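Local coordinates for outer membrane protein assembly factor BamA (Haemophilus ducreyi, PDB 4K3C) that probably helps assemble beta-barrel proteins and insert them into the outer membrane as part of the Bam complex, at residues 84-89 against 147-152. Residues are numbered along the deposited sequence; the frame is centred on the assembly and turned at random.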
# COMPACT_ATOMS: atom_id res chain seq x y z
N TYR A 84 15.34 38.33 10.35
CA TYR A 84 14.69 37.69 11.49
C TYR A 84 13.17 37.56 11.29
O TYR A 84 12.47 38.56 11.13
CB TYR A 84 15.02 38.48 12.77
CG TYR A 84 14.18 38.13 13.98
CD1 TYR A 84 14.45 36.99 14.74
CD2 TYR A 84 13.13 38.95 14.38
CE1 TYR A 84 13.69 36.68 15.85
CE2 TYR A 84 12.36 38.64 15.49
CZ TYR A 84 12.65 37.51 16.22
OH TYR A 84 11.88 37.20 17.33
N VAL A 85 12.66 36.33 11.31
CA VAL A 85 11.23 36.09 11.10
C VAL A 85 10.42 36.27 12.37
O VAL A 85 10.63 35.58 13.37
CB VAL A 85 10.95 34.69 10.51
CG1 VAL A 85 9.47 34.38 10.57
CG2 VAL A 85 11.47 34.60 9.08
N ARG A 86 9.48 37.22 12.32
CA ARG A 86 8.65 37.55 13.47
C ARG A 86 7.57 36.48 13.68
O ARG A 86 7.53 35.81 14.72
CB ARG A 86 8.03 38.94 13.28
CG ARG A 86 7.55 39.61 14.55
CD ARG A 86 6.03 39.58 14.64
NE ARG A 86 5.39 40.13 13.45
CZ ARG A 86 5.01 41.40 13.32
NH1 ARG A 86 5.22 42.27 14.30
NH2 ARG A 86 4.43 41.81 12.20
N LYS A 87 6.70 36.33 12.69
CA LYS A 87 5.65 35.30 12.71
C LYS A 87 5.23 34.97 11.29
O LYS A 87 5.33 35.82 10.40
CB LYS A 87 4.45 35.79 13.53
CG LYS A 87 3.97 34.79 14.54
CD LYS A 87 3.18 33.67 13.88
CE LYS A 87 3.90 32.35 13.99
NZ LYS A 87 4.33 32.14 15.39
N ILE A 88 4.76 33.74 11.06
CA ILE A 88 4.24 33.35 9.76
C ILE A 88 2.71 33.29 9.81
O ILE A 88 2.13 32.88 10.82
CB ILE A 88 4.84 32.01 9.23
CG1 ILE A 88 3.91 30.83 9.48
CG2 ILE A 88 6.21 31.75 9.83
CD1 ILE A 88 3.94 30.34 10.92
N ARG A 89 2.07 33.75 8.75
CA ARG A 89 0.61 33.83 8.72
C ARG A 89 0.06 33.38 7.38
O ARG A 89 0.78 33.30 6.38
CB ARG A 89 0.13 35.25 9.02
CG ARG A 89 0.36 35.72 10.45
CD ARG A 89 -0.28 37.09 10.68
NE ARG A 89 -0.19 37.96 9.51
CZ ARG A 89 0.70 38.93 9.35
NH1 ARG A 89 1.60 39.18 10.29
NH2 ARG A 89 0.69 39.67 8.24
N GLN A 147 13.28 42.79 10.61
CA GLN A 147 12.35 41.69 10.87
C GLN A 147 11.44 41.43 9.66
O GLN A 147 11.22 42.32 8.85
CB GLN A 147 11.47 41.99 12.09
CG GLN A 147 12.22 42.22 13.40
CD GLN A 147 11.30 42.24 14.60
OE1 GLN A 147 10.21 41.67 14.58
NE2 GLN A 147 11.73 42.92 15.66
N VAL A 148 10.92 40.21 9.54
CA VAL A 148 9.93 39.91 8.50
C VAL A 148 8.81 38.98 8.93
O VAL A 148 9.02 38.03 9.69
CB VAL A 148 10.54 39.28 7.22
CG1 VAL A 148 11.35 40.29 6.43
CG2 VAL A 148 11.35 38.02 7.56
N ASP A 149 7.62 39.28 8.42
CA ASP A 149 6.51 38.34 8.44
C ASP A 149 6.50 37.63 7.10
O ASP A 149 6.63 38.27 6.06
CB ASP A 149 5.19 39.09 8.65
CG ASP A 149 4.96 39.49 10.09
OD1 ASP A 149 5.29 38.68 10.99
OD2 ASP A 149 4.46 40.62 10.32
N ILE A 150 6.37 36.32 7.12
CA ILE A 150 6.23 35.56 5.89
C ILE A 150 4.80 34.99 5.72
O ILE A 150 4.40 34.04 6.42
CB ILE A 150 7.31 34.46 5.78
CG1 ILE A 150 6.90 33.40 4.76
CG2 ILE A 150 7.57 33.84 7.14
CD1 ILE A 150 7.94 32.31 4.60
N ILE A 151 4.04 35.59 4.81
CA ILE A 151 2.63 35.23 4.59
C ILE A 151 2.48 34.17 3.50
O ILE A 151 3.22 34.15 2.52
CB ILE A 151 1.77 36.48 4.23
CG1 ILE A 151 1.29 36.44 2.77
CG2 ILE A 151 2.52 37.77 4.53
CD1 ILE A 151 0.61 37.71 2.30
N TYR A 152 1.51 33.27 3.68
CA TYR A 152 1.20 32.30 2.63
C TYR A 152 -0.21 32.53 2.11
O TYR A 152 -1.19 32.37 2.84
CB TYR A 152 1.35 30.87 3.14
CG TYR A 152 2.79 30.40 3.29
CD1 TYR A 152 3.56 30.82 4.37
CD2 TYR A 152 3.36 29.52 2.38
CE1 TYR A 152 4.87 30.38 4.52
CE2 TYR A 152 4.66 29.08 2.52
CZ TYR A 152 5.41 29.52 3.59
OH TYR A 152 6.71 29.08 3.74
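Asp-149 reaches from strand 147-152 to the bulge in strand 84-89, where Arg-86 and Arg-89 meet its carboxylate. Followed outward, Arg-86 has its CB 3.6 Å from Asp-149 OD1, and its CG lies 3.4 Å from Gln-147 OE1. The chain bends at chi2 (-105°) and again at chi3, bringing CD past Asp-149 OD1 and turning the head back toward the aspartate. Arg-86 NE then gives Asp-149 OD1 a hydrogen bond of 2.9 Å, nearly in the guanidinium plane and directed at the syn lone pair. Guanidinium and carboxylate are almost coplanar, and NH2 falls beside OD2, although their separation in the model is too short to be trusted. Arg-89 completes a salt-bridge network: its guanidinium is steeply turned to the carboxylate, and NH1 makes a weak, less certain bond to Asp-149 OD2. OD1 also takes a weak hydrogen bond from Lys-87 N.

The strands run parallel, and the bulge shifts their pairing by one residue between Val-85 and Ile-88. Before it, Val-148 N donates to Tyr-84 O and Arg-86 N to Val-148 O, both at 2.8 Å; beyond it, Tyr-152 N bonds to Arg-89 O. Val-85 CG2 meets Val-148 CG2, and Ile-88 CG2 lies 3.7 Å from Ile-150 CG2, forming an apolar face continued by Met-136. These are the central strands of the mixed four-stranded sheet of a POTRA domain, flanked by 111-112 and 131-136. The buried carboxylate thus has two arginines and a backbone N-H around it, which probably keeps it ionised and ties the bulge electrostatically to the neighbouring strand.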